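Local coordinates for protein prophenoloxidase b (PDB 3WKY) that is the zymogen of a type 3 copper phenoloxidase that, once activated, probably hydroxylates monophenols and oxidises o-diphenols, at residues G258-L263 with T386-P391; P68-F72 with S378-V384; Y320-T324 with N336-E340. One frame throughout, in Å; residues are numbered along the deposited sequence.

Contact 1 of 3, residues G258-L263 with T386-P391; sequences GYFPHL and TAVRDP
T386 meets L263 through methyl groups. CG2 of T386 lies 4.2 Å from CD1 of L263.

V388 faces the other way and touches H199 of the copper-oxygen pocket.

R389 carries the polar part. Its chain bends at chi3 (61°), which brings the guanidinium alongside the hydroxyl of Y259. NE of R389 makes a weak hydrogen bond of 3.0 Å to OH of Y259. NH2 of R389 makes a second weak one, 2.9 Å, to the backbone O of P261. Both acceptors lie oblique to the guanidinium plane. CD1 of L263 sits over one face of that group, 3.5 Å from NE of R389. The backbone O of R389 lies above one face of the Y259 ring and accepts from R190.

D390 continues over the same face. Its CA stands 4.0 Å from the Y259 ring centroid, 22° off the normal, a CH-pi contact. Its carboxylate passes beside CB of Y259. OD1 caps the N of V392. OD2 forms a salt bridge with R274 and takes a 3.1 Å hydrogen bond from a water, which also donates to the backbone O of Y259.

P391 follows, with its CD 3.7 Å from CD1 of Y259.

The contact joins two loops of the copper-containing domain, one after helix 218-239 and one leading into helix 391-409. D390, P391 and the backbone O of R389 pack on the buried Y259 ring, while its hydroxyl is bound to E191 and only weakly to R389. E191 makes a long, weak ion pair with R389 and may offset part of its charge.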
ATOM      1  N   GLY A 258      -7.840 -15.362  12.897  1.00 13.31           N
ATOM      2  CA  GLY A 258      -7.929 -16.705  12.367  1.00 11.85           C
ATOM      3  C   GLY A 258      -8.557 -17.620  13.409  1.00 17.44           C
ATOM      4  O   GLY A 258      -9.037 -17.159  14.457  1.00 15.83           O
ATOM      5  N   TYR A 259      -8.558 -18.916  13.123  1.00 13.99           N
ATOM      6  CA  TYR A 259      -9.119 -19.892  14.052  1.00 14.15           C
ATOM      7  C   TYR A 259      -8.527 -21.260  13.743  1.00 15.49           C
ATOM      8  O   TYR A 259      -8.487 -21.688  12.593  1.00 14.38           O
ATOM      9  CB  TYR A 259     -10.656 -19.907  13.972  1.00 14.20           C
ATOM     10  CG  TYR A 259     -11.273 -20.925  14.914  1.00 15.46           C
ATOM     11  CD1 TYR A 259     -11.071 -20.837  16.289  1.00 15.98           C
ATOM     12  CD2 TYR A 259     -12.025 -21.998  14.422  1.00 16.62           C
ATOM     13  CE1 TYR A 259     -11.602 -21.781  17.159  1.00 17.75           C
ATOM     14  CE2 TYR A 259     -12.573 -22.940  15.290  1.00 13.44           C
ATOM     15  CZ  TYR A 259     -12.347 -22.833  16.650  1.00 17.69           C
ATOM     16  OH  TYR A 259     -12.873 -23.773  17.519  1.00 18.13           O
ATOM     17  N   PHE A 260      -8.027 -21.916  14.782  1.00 15.27           N
ATOM     18  CA  PHE A 260      -7.482 -23.256  14.668  1.00 16.36           C
ATOM     19  C   PHE A 260      -8.382 -24.177  15.507  1.00 13.54           C
ATOM     20  O   PHE A 260      -8.310 -24.176  16.735  1.00 18.61           O
ATOM     21  CB  PHE A 260      -6.043 -23.269  15.186  1.00 16.69           C
ATOM     22  CG  PHE A 260      -5.063 -22.516  14.295  1.00 15.63           C
ATOM     23  CD1 PHE A 260      -5.099 -21.123  14.197  1.00 16.02           C
ATOM     24  CD2 PHE A 260      -4.110 -23.211  13.562  1.00 17.14           C
ATOM     25  CE1 PHE A 260      -4.192 -20.442  13.363  1.00 16.27           C
ATOM     26  CE2 PHE A 260      -3.206 -22.545  12.732  1.00 16.58           C
ATOM     27  CZ  PHE A 260      -3.240 -21.169  12.631  1.00 16.95           C
ATOM     28  N   PRO A 261      -9.244 -24.949  14.842  1.00 15.02           N
ATOM     29  CA  PRO A 261     -10.301 -25.688  15.557  1.00 18.78           C
ATOM     30  C   PRO A 261      -9.816 -26.839  16.452  1.00 16.34           C
ATOM     31  O   PRO A 261     -10.507 -27.193  17.419  1.00 17.12           O
ATOM     32  CB  PRO A 261     -11.182 -26.230  14.415  1.00 14.76           C
ATOM     33  CG  PRO A 261     -10.266 -26.281  13.215  1.00 18.15           C
ATOM     34  CD  PRO A 261      -9.367 -25.065  13.376  1.00 15.41           C
ATOM     35  N   HIS A 262      -8.655 -27.406  16.139  1.00 16.53           N
ATOM     36  CA  HIS A 262      -8.150 -28.587  16.848  1.00 20.74           C
ATOM     37  C   HIS A 262      -9.160 -29.740  16.835  1.00 20.79           C
ATOM     38  O   HIS A 262      -9.433 -30.348  17.870  1.00 21.69           O
ATOM     39  CB  HIS A 262      -7.732 -28.223  18.280  1.00 20.98           C
ATOM     40  CG  HIS A 262      -6.562 -27.286  18.342  1.00 27.90           C
ATOM     41  ND1 HIS A 262      -6.702 -25.915  18.315  1.00 35.11           N
ATOM     42  CD2 HIS A 262      -5.231 -27.526  18.405  1.00 34.05           C
ATOM     43  CE1 HIS A 262      -5.507 -25.351  18.370  1.00 22.77           C
ATOM     44  NE2 HIS A 262      -4.599 -26.306  18.432  1.00 34.00           N
ATOM     45  N   LEU A 263      -9.712 -30.021  15.658  1.00 18.16           N
ATOM     46  CA  LEU A 263     -10.686 -31.106  15.471  1.00 19.99           C
ATOM     47  C   LEU A 263     -10.239 -32.044  14.361  1.00 21.76           C
ATOM     48  O   LEU A 263      -9.690 -31.596  13.351  1.00 18.94           O
ATOM     49  CB  LEU A 263     -12.058 -30.545  15.094  1.00 17.91           C
ATOM     50  CG  LEU A 263     -12.783 -29.676  16.126  1.00 19.84           C
ATOM     51  CD1 LEU A 263     -14.089 -29.163  15.533  1.00 19.49           C
ATOM     52  CD2 LEU A 263     -13.046 -30.443  17.424  1.00 22.24           C
ATOM     53  N   THR A 386     -20.242 -27.374  13.133  1.00 16.92           N
ATOM     54  CA  THR A 386     -18.970 -26.826  13.621  1.00 14.26           C
ATOM     55  C   THR A 386     -18.759 -25.312  13.415  1.00 16.83           C
ATOM     56  O   THR A 386     -17.868 -24.731  14.030  1.00 14.82           O
ATOM     57  CB  THR A 386     -17.753 -27.534  12.961  1.00 21.67           C
ATOM     58  OG1 THR A 386     -17.857 -27.431  11.535  1.00 17.61           O
ATOM     59  CG2 THR A 386     -17.668 -29.016  13.378  1.00 19.79           C
ATOM     60  N   ALA A 387     -19.548 -24.686  12.544  1.00 16.33           N
ATOM     61  CA  ALA A 387     -19.261 -23.305  12.116  1.00 15.63           C
ATOM     62  C   ALA A 387     -19.301 -22.281  13.245  1.00 16.11           C
ATOM     63  O   ALA A 387     -18.498 -21.344  13.268  1.00 15.08           O
ATOM     64  CB  ALA A 387     -20.188 -22.879  10.976  1.00 17.02           C
ATOM     65  N   VAL A 388     -20.216 -22.464  14.200  1.00 14.38           N
ATOM     66  CA  VAL A 388     -20.359 -21.522  15.320  1.00 14.78           C
ATOM     67  C   VAL A 388     -19.078 -21.397  16.174  1.00 14.68           C
ATOM     68  O   VAL A 388     -18.832 -20.356  16.785  1.00 14.53           O
ATOM     69  CB  VAL A 388     -21.599 -21.889  16.174  1.00 14.41           C
ATOM     70  CG1 VAL A 388     -21.696 -21.038  17.452  1.00 16.67           C
ATOM     71  CG2 VAL A 388     -22.861 -21.711  15.332  1.00 14.36           C
ATOM     72  N   ARG A 389     -18.248 -22.438  16.186  1.00 13.55           N
ATOM     73  CA  ARG A 389     -16.964 -22.406  16.895  1.00 15.34           C
ATOM     74  C   ARG A 389     -16.063 -21.241  16.470  1.00 13.99           C
ATOM     75  O   ARG A 389     -15.314 -20.701  17.285  1.00 15.29           O
ATOM     76  CB  ARG A 389     -16.179 -23.709  16.658  1.00 15.67           C
ATOM     77  CG  ARG A 389     -16.844 -24.986  17.216  1.00 15.43           C
ATOM     78  CD  ARG A 389     -16.030 -26.232  16.828  1.00 15.96           C
ATOM     79  NE  ARG A 389     -14.662 -26.214  17.353  1.00 18.50           N
ATOM     80  CZ  ARG A 389     -14.276 -26.814  18.481  1.00 24.02           C
ATOM     81  NH1 ARG A 389     -15.156 -27.467  19.237  1.00 19.93           N
ATOM     82  NH2 ARG A 389     -13.007 -26.756  18.859  1.00 20.03           N
ATOM     83  N   ASP A 390     -16.119 -20.884  15.189  1.00 14.46           N
ATOM     84  CA  ASP A 390     -15.155 -19.943  14.594  1.00 17.63           C
ATOM     85  C   ASP A 390     -15.589 -18.515  14.890  1.00 14.30           C
ATOM     86  O   ASP A 390     -16.739 -18.160  14.634  1.00 13.59           O
ATOM     87  CB  ASP A 390     -15.116 -20.182  13.073  1.00 13.76           C
ATOM     88  CG  ASP A 390     -13.915 -19.546  12.386  1.00 15.51           C
ATOM     89  OD1 ASP A 390     -13.509 -18.422  12.764  1.00 14.46           O
ATOM     90  OD2 ASP A 390     -13.393 -20.163  11.423  1.00 16.31           O
ATOM     91  N   PRO A 391     -14.683 -17.676  15.444  1.00 14.09           N
ATOM     92  CA  PRO A 391     -15.096 -16.279  15.662  1.00 15.17           C
ATOM     93  C   PRO A 391     -15.616 -15.598  14.393  1.00 13.66           C
ATOM     94  O   PRO A 391     -16.471 -14.709  14.478  1.00 13.57           O
ATOM     95  CB  PRO A 391     -13.813 -15.594  16.174  1.00 15.10           C
ATOM     96  CG  PRO A 391     -12.666 -16.549  15.752  1.00 16.97           C
ATOM     97  CD  PRO A 391     -13.294 -17.920  15.883  1.00 15.74           C
TER
HETATM   98  O   HOH W   1     -10.846 -21.810  10.884  1.00 20.60           O

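Contact 2 of 3, residues P68-F72 with S378-V384; sequences PFFAF and SGVMGAV. With CUO (Cu2-o2 cluster), chain J.
F72 and V384 carry the apolar part. CG1 of V384 lies 3.6 Å from CZ of F72 and equally close to CB of A71. F72 holds CG opposite its carbonyl carbon (chi1 -53°), which sends the ring toward the copper-oxygen cluster. CB of S378 touches the F70 ring obliquely, 3.5 Å from CE1 of F70.

The O of G382 sits at the edge of both the F70 and F72 rings, near their planes. The O of M381 approaches CE2 of F72 obliquely, at 3.3 Å. A CA-H...O contact joins CA of F70 to O of G382, at 3.3 Å.

Two waters bridge the backbones. One donates to the O of G382 (2.7 Å) and accepts from the N of F72. The other links the O of F69 to the N of V384.

The contact joins a loop of the all-alpha region to one of the copper-containing domain. CZ of F72 ends 3.5 Å from O2 of the cluster, and its ring stacks on H361. M381 O and V384 O accept from ND1 of H361 and H199, consistent with the loop holding both histidines in position. The place of F72 resembles that of the phenylalanine shielding the copper site in arthropod hemocyanins.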
ATOM      1  N   PRO A  68     -16.461 -34.459   5.364  1.00 23.73           N
ATOM      2  CA  PRO A  68     -17.671 -34.051   6.089  1.00 19.98           C
ATOM      3  C   PRO A  68     -18.853 -33.775   5.161  1.00 22.01           C
ATOM      4  O   PRO A  68     -18.681 -33.686   3.941  1.00 21.87           O
ATOM      5  CB  PRO A  68     -17.244 -32.738   6.771  1.00 25.17           C
ATOM      6  CG  PRO A  68     -15.747 -32.785   6.817  1.00 25.21           C
ATOM      7  CD  PRO A  68     -15.349 -33.509   5.560  1.00 22.20           C
ATOM      8  N   PHE A  69     -20.048 -33.647   5.743  1.00 20.02           N
ATOM      9  CA  PHE A  69     -21.190 -33.071   5.040  1.00 17.92           C
ATOM     10  C   PHE A  69     -21.025 -31.553   5.048  1.00 21.11           C
ATOM     11  O   PHE A  69     -21.061 -30.914   6.113  1.00 22.75           O
ATOM     12  CB  PHE A  69     -22.501 -33.456   5.755  1.00 19.16           C
ATOM     13  CG  PHE A  69     -23.698 -32.625   5.361  1.00 20.20           C
ATOM     14  CD1 PHE A  69     -24.033 -32.435   4.030  1.00 20.03           C
ATOM     15  CD2 PHE A  69     -24.524 -32.067   6.343  1.00 19.50           C
ATOM     16  CE1 PHE A  69     -25.136 -31.673   3.673  1.00 22.61           C
ATOM     17  CE2 PHE A  69     -25.637 -31.315   5.994  1.00 19.29           C
ATOM     18  CZ  PHE A  69     -25.947 -31.111   4.661  1.00 19.38           C
ATOM     19  N   PHE A  70     -20.842 -30.979   3.865  1.00 21.79           N
ATOM     20  CA  PHE A  70     -20.664 -29.540   3.735  1.00 18.11           C
ATOM     21  C   PHE A  70     -22.007 -28.886   3.448  1.00 16.11           C
ATOM     22  O   PHE A  70     -22.420 -28.732   2.292  1.00 18.05           O
ATOM     23  CB  PHE A  70     -19.636 -29.250   2.647  1.00 19.98           C
ATOM     24  CG  PHE A  70     -18.250 -29.682   3.019  1.00 19.03           C
ATOM     25  CD1 PHE A  70     -17.713 -29.327   4.248  1.00 24.30           C
ATOM     26  CD2 PHE A  70     -17.507 -30.485   2.172  1.00 31.19           C
ATOM     27  CE1 PHE A  70     -16.439 -29.737   4.611  1.00 31.34           C
ATOM     28  CE2 PHE A  70     -16.235 -30.894   2.525  1.00 30.42           C
ATOM     29  CZ  PHE A  70     -15.704 -30.525   3.745  1.00 26.25           C
ATOM     30  N   ALA A  71     -22.690 -28.511   4.529  1.00 16.63           N
ATOM     31  CA  ALA A  71     -24.091 -28.143   4.473  1.00 20.14           C
ATOM     32  C   ALA A  71     -24.407 -26.948   3.578  1.00 23.01           C
ATOM     33  O   ALA A  71     -25.520 -26.838   3.063  1.00 22.19           O
ATOM     34  CB  ALA A  71     -24.622 -27.919   5.887  1.00 20.91           C
ATOM     35  N   PHE A  72     -23.435 -26.059   3.375  1.00 17.55           N
ATOM     36  CA  PHE A  72     -23.700 -24.834   2.615  1.00 17.93           C
ATOM     37  C   PHE A  72     -23.435 -25.023   1.135  1.00 19.94           C
ATOM     38  O   PHE A  72     -23.747 -24.144   0.324  1.00 20.73           O
ATOM     39  CB  PHE A  72     -22.864 -23.667   3.167  1.00 16.63           C
ATOM     40  CG  PHE A  72     -23.032 -23.469   4.643  1.00 16.02           C
ATOM     41  CD1 PHE A  72     -24.128 -22.783   5.139  1.00 18.36           C
ATOM     42  CD2 PHE A  72     -22.116 -24.011   5.543  1.00 16.70           C
ATOM     43  CE1 PHE A  72     -24.302 -22.631   6.496  1.00 19.31           C
ATOM     44  CE2 PHE A  72     -22.286 -23.860   6.904  1.00 17.83           C
ATOM     45  CZ  PHE A  72     -23.377 -23.159   7.380  1.00 20.41           C
ATOM     46  N   SER A 378     -11.750 -28.655   4.218  1.00 34.51           N
ATOM     47  CA  SER A 378     -12.392 -27.367   4.489  1.00 33.14           C
ATOM     48  C   SER A 378     -12.231 -26.985   5.962  1.00 24.83           C
ATOM     49  O   SER A 378     -11.961 -27.841   6.812  1.00 22.63           O
ATOM     50  CB  SER A 378     -13.872 -27.424   4.124  1.00 42.63           C
ATOM     51  OG  SER A 378     -14.597 -26.343   4.700  1.00 39.95           O
ATOM     52  N   GLY A 379     -12.372 -25.697   6.267  1.00 15.51           N
ATOM     53  CA  GLY A 379     -12.372 -25.259   7.656  1.00 13.81           C
ATOM     54  C   GLY A 379     -13.771 -25.437   8.237  1.00 15.71           C
ATOM     55  O   GLY A 379     -14.697 -25.798   7.505  1.00 16.68           O
ATOM     56  N   VAL A 380     -13.924 -25.191   9.538  1.00 14.06           N
ATOM     57  CA  VAL A 380     -15.198 -25.448  10.225  1.00 17.09           C
ATOM     58  C   VAL A 380     -16.385 -24.600   9.760  1.00 18.04           C
ATOM     59  O   VAL A 380     -17.543 -24.973   9.992  1.00 15.68           O
ATOM     60  CB  VAL A 380     -15.067 -25.361  11.763  1.00 16.01           C
ATOM     61  CG1 VAL A 380     -14.105 -26.432  12.274  1.00 17.99           C
ATOM     62  CG2 VAL A 380     -14.618 -23.951  12.219  1.00 12.37           C
ATOM     63  N   MET A 381     -16.126 -23.475   9.098  1.00 13.85           N
ATOM     64  CA  MET A 381     -17.229 -22.655   8.570  1.00 15.16           C
ATOM     65  C   MET A 381     -18.026 -23.390   7.495  1.00 14.56           C
ATOM     66  O   MET A 381     -19.143 -22.992   7.170  1.00 17.20           O
ATOM     67  CB  MET A 381     -16.720 -21.321   8.006  1.00 15.48           C
ATOM     68  CG  MET A 381     -16.490 -20.274   9.082  1.00 11.92           C
ATOM     69  SD  MET A 381     -18.045 -19.696   9.828  1.00 15.60           S
ATOM     70  CE  MET A 381     -18.667 -18.613   8.547  1.00 15.94           C
ATOM     71  N   GLY A 382     -17.449 -24.464   6.955  1.00 14.99           N
ATOM     72  CA  GLY A 382     -18.111 -25.248   5.922  1.00 16.88           C
ATOM     73  C   GLY A 382     -19.179 -26.238   6.413  1.00 18.89           C
ATOM     74  O   GLY A 382     -19.835 -26.879   5.593  1.00 19.26           O
ATOM     75  N   ALA A 383     -19.371 -26.360   7.727  1.00 17.93           N
ATOM     76  CA  ALA A 383     -20.296 -27.381   8.258  1.00 18.39           C
ATOM     77  C   ALA A 383     -21.170 -26.818   9.365  1.00 17.14           C
ATOM     78  O   ALA A 383     -20.673 -26.092  10.220  1.00 16.04           O
ATOM     79  CB  ALA A 383     -19.507 -28.572   8.780  1.00 18.65           C
ATOM     80  N   VAL A 384     -22.459 -27.168   9.382  1.00 16.80           N
ATOM     81  CA  VAL A 384     -23.365 -26.541  10.350  1.00 16.20           C
ATOM     82  C   VAL A 384     -23.108 -26.947  11.786  1.00 17.19           C
ATOM     83  O   VAL A 384     -23.410 -26.189  12.709  1.00 17.70           O
ATOM     84  CB  VAL A 384     -24.874 -26.743  10.006  1.00 19.80           C
ATOM     85  CG1 VAL A 384     -25.254 -25.928   8.776  1.00 18.67           C
ATOM     86  CG2 VAL A 384     -25.191 -28.217   9.782  1.00 18.09           C
TER
HETATM   87 CU1  CUO J 708     -26.707 -20.851  10.590  1.00 26.47          CU
HETATM   88 CU2  CUO J 708     -24.491 -19.039   8.404  1.00 20.77          CU
HETATM   89  O1  CUO J 708     -25.985 -20.275   8.818  1.00 34.54           O
HETATM   90  O2  CUO J 708     -24.658 -20.819   9.653  1.00 28.87           O
HETATM   91  O   HOH W   2     -22.707 -29.719   8.059  1.00 19.45           O
HETATM   92  O   HOH W   3     -20.517 -26.097   3.088  1.00 18.23           O

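Contact 3 of 3, residues Y320-T324 with N336-E340; sequences YVRLT and NLVGE
L323 and L337 meet as branched side chains crossing at a slant. CD2 of L323 rests 3.7 Å from CB of L337, so one leucine branch lies against the root of the other. CG of L323 is anti to its own carbonyl carbon (chi1 -64°), which swings its methyls onto the helix.

The other branch of L323 serves V338. CD1 of L323 is 4.1 Å from CG2 of V338, and these two side chains run at about a right angle. L323 is therefore forked between neighbouring positions of one helical turn.

L337 points toward the strand. Its CD1 lies 3.7 Å from the backbone O of R322 and 3.9 Å from CG1 of V321. The V321 branch that touches is the one anti to the backbone N (chi1 -170°), and V321 also points toward the helix. The side-chain contacts are apolar. R322 points away from the helix at its first bond, and its guanidinium forms a salt bridge with E331.

Strand 320-322 pairs antiparallel with strand 312-314, and L323 packs on L313 of that partner. Helix 334-343 packs against the end of this hairpin. Y407 of helix 391-409 touches both L323 and V338, and F404 also touches V338. The contact joins the hairpin to helix 334-343, and helix 391-409 packs on both.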
ATOM      1  N   TYR A 320     -42.312  -7.325 -10.564  1.00 29.06           N
ATOM      2  CA  TYR A 320     -41.758  -6.766  -9.335  1.00 29.38           C
ATOM      3  C   TYR A 320     -42.542  -7.282  -8.140  1.00 31.24           C
ATOM      4  O   TYR A 320     -43.762  -7.417  -8.209  1.00 28.11           O
ATOM      5  CB  TYR A 320     -41.772  -5.234  -9.379  1.00 30.34           C
ATOM      6  CG  TYR A 320     -40.779  -4.676 -10.373  1.00 39.81           C
ATOM      7  CD1 TYR A 320     -39.418  -4.770 -10.137  1.00 41.87           C
ATOM      8  CD2 TYR A 320     -41.196  -4.075 -11.554  1.00 49.28           C
ATOM      9  CE1 TYR A 320     -38.493  -4.265 -11.035  1.00 44.36           C
ATOM     10  CE2 TYR A 320     -40.276  -3.571 -12.463  1.00 51.80           C
ATOM     11  CZ  TYR A 320     -38.926  -3.673 -12.196  1.00 50.66           C
ATOM     12  OH  TYR A 320     -37.996  -3.180 -13.086  1.00 67.56           O
ATOM     13  N   VAL A 321     -41.834  -7.598  -7.059  1.00 20.16           N
ATOM     14  CA  VAL A 321     -42.468  -8.106  -5.849  1.00 20.87           C
ATOM     15  C   VAL A 321     -42.258  -7.100  -4.726  1.00 22.96           C
ATOM     16  O   VAL A 321     -41.118  -6.831  -4.336  1.00 20.28           O
ATOM     17  CB  VAL A 321     -41.867  -9.458  -5.404  1.00 23.26           C
ATOM     18  CG1 VAL A 321     -42.720 -10.063  -4.290  1.00 25.81           C
ATOM     19  CG2 VAL A 321     -41.773 -10.418  -6.577  1.00 34.92           C
ATOM     20  N   ARG A 322     -43.346  -6.533  -4.206  1.00 18.55           N
ATOM     21  CA  ARG A 322     -43.243  -5.567  -3.125  1.00 19.98           C
ATOM     22  C   ARG A 322     -42.692  -6.192  -1.845  1.00 18.79           C
ATOM     23  O   ARG A 322     -43.038  -7.325  -1.501  1.00 19.90           O
ATOM     24  CB  ARG A 322     -44.620  -4.957  -2.834  1.00 24.56           C
ATOM     25  CG  ARG A 322     -44.667  -4.103  -1.598  1.00 25.92           C
ATOM     26  CD  ARG A 322     -46.005  -3.363  -1.463  1.00 27.06           C
ATOM     27  NE  ARG A 322     -47.041  -4.198  -0.864  1.00 27.39           N
ATOM     28  CZ  ARG A 322     -48.148  -3.710  -0.312  1.00 31.77           C
ATOM     29  NH1 ARG A 322     -48.353  -2.398  -0.288  1.00 26.17           N
ATOM     30  NH2 ARG A 322     -49.041  -4.527   0.222  1.00 31.11           N
ATOM     31  N   LEU A 323     -41.834  -5.445  -1.146  1.00 16.33           N
ATOM     32  CA  LEU A 323     -41.326  -5.830   0.165  1.00 15.11           C
ATOM     33  C   LEU A 323     -42.045  -5.030   1.240  1.00 16.23           C
ATOM     34  O   LEU A 323     -41.942  -3.803   1.285  1.00 18.56           O
ATOM     35  CB  LEU A 323     -39.820  -5.531   0.275  1.00 15.45           C
ATOM     36  CG  LEU A 323     -38.899  -6.298  -0.666  1.00 14.37           C
ATOM     37  CD1 LEU A 323     -37.449  -5.799  -0.461  1.00 16.72           C
ATOM     38  CD2 LEU A 323     -38.987  -7.800  -0.398  1.00 14.77           C
ATOM     39  N   THR A 324     -42.775  -5.711   2.117  1.00 16.02           N
ATOM     40  CA  THR A 324     -43.426  -5.002   3.222  1.00 15.27           C
ATOM     41  C   THR A 324     -43.635  -5.926   4.412  1.00 16.29           C
ATOM     42  O   THR A 324     -43.942  -7.106   4.229  1.00 17.03           O
ATOM     43  CB  THR A 324     -44.789  -4.381   2.778  1.00 21.20           C
ATOM     44  OG1 THR A 324     -45.366  -3.661   3.872  1.00 19.38           O
ATOM     45  CG2 THR A 324     -45.772  -5.464   2.320  1.00 20.96           C
ATOM     46  N   ASN A 336     -39.307 -12.023   5.069  1.00 15.81           N
ATOM     47  CA  ASN A 336     -39.207 -13.397   4.589  1.00 17.34           C
ATOM     48  C   ASN A 336     -38.617 -13.469   3.184  1.00 18.59           C
ATOM     49  O   ASN A 336     -37.762 -14.311   2.904  1.00 17.24           O
ATOM     50  CB  ASN A 336     -40.568 -14.098   4.596  1.00 17.23           C
ATOM     51  CG  ASN A 336     -40.447 -15.580   4.307  1.00 18.70           C
ATOM     52  OD1 ASN A 336     -39.676 -16.291   4.963  1.00 18.71           O
ATOM     53  ND2 ASN A 336     -41.180 -16.051   3.311  1.00 20.15           N
ATOM     54  N   LEU A 337     -39.086 -12.588   2.299  1.00 17.94           N
ATOM     55  CA  LEU A 337     -38.581 -12.532   0.928  1.00 15.34           C
ATOM     56  C   LEU A 337     -37.088 -12.217   0.889  1.00 17.26           C
ATOM     57  O   LEU A 337     -36.345 -12.791   0.075  1.00 17.28           O
ATOM     58  CB  LEU A 337     -39.351 -11.473   0.127  1.00 18.33           C
ATOM     59  CG  LEU A 337     -40.776 -11.894  -0.251  1.00 19.41           C
ATOM     60  CD1 LEU A 337     -41.602 -10.675  -0.650  1.00 19.34           C
ATOM     61  CD2 LEU A 337     -40.750 -12.913  -1.385  1.00 19.21           C
ATOM     62  N   VAL A 338     -36.657 -11.290   1.746  1.00 16.59           N
ATOM     63  CA  VAL A 338     -35.226 -10.927   1.823  1.00 14.28           C
ATOM     64  C   VAL A 338     -34.436 -12.114   2.360  1.00 16.27           C
ATOM     65  O   VAL A 338     -33.371 -12.451   1.829  1.00 16.89           O
ATOM     66  CB  VAL A 338     -35.017  -9.668   2.713  1.00 18.08           C
ATOM     67  CG1 VAL A 338     -33.523  -9.408   2.968  1.00 16.59           C
ATOM     68  CG2 VAL A 338     -35.652  -8.451   2.057  1.00 16.23           C
ATOM     69  N   GLY A 339     -34.974 -12.775   3.387  1.00 14.73           N
ATOM     70  CA  GLY A 339     -34.323 -13.952   3.940  1.00 15.19           C
ATOM     71  C   GLY A 339     -34.132 -15.051   2.911  1.00 17.73           C
ATOM     72  O   GLY A 339     -33.040 -15.621   2.811  1.00 16.47           O
ATOM     73  N   GLU A 340     -35.183 -15.361   2.144  1.00 15.94           N
ATOM     74  CA  GLU A 340     -35.063 -16.400   1.115  1.00 15.60           C
ATOM     75  C   GLU A 340     -34.064 -15.990   0.033  1.00 15.08           C
ATOM     76  O   GLU A 340     -33.391 -16.837  -0.553  1.00 16.47           O
ATOM     77  CB  GLU A 340     -36.419 -16.710   0.467  1.00 18.26           C
ATOM     78  CG  GLU A 340     -37.485 -17.307   1.427  1.00 19.02           C
ATOM     79  CD  GLU A 340     -37.258 -18.788   1.741  1.00 27.52           C
ATOM     80  OE1 GLU A 340     -36.169 -19.329   1.437  1.00 20.24           O
ATOM     81  OE2 GLU A 340     -38.177 -19.425   2.297  1.00 23.52           O
TER

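Contacts 1 and 2 adjoin, with centres 11 Å apart. They are joined by a probable hydrogen bond of 2.9 Å between T386 OG1 and V380 O, and by P261 CB packing 3.6 Å from V380 CG1. Their second segments belong to the same loop between helices 356-365 and 391-409. Contact 2 reaches the copper-oxygen cluster through F72, whereas the T386 side chain of contact 1 stays about 10 Å from it. Contact 3 is remote, its nearest atoms about 12 Å from contact 2 and about 17 Å from contact 1. In sequence it is nested inside the loops closed by both. Helix 391-409 runs from contact 1 to the side of contact 3.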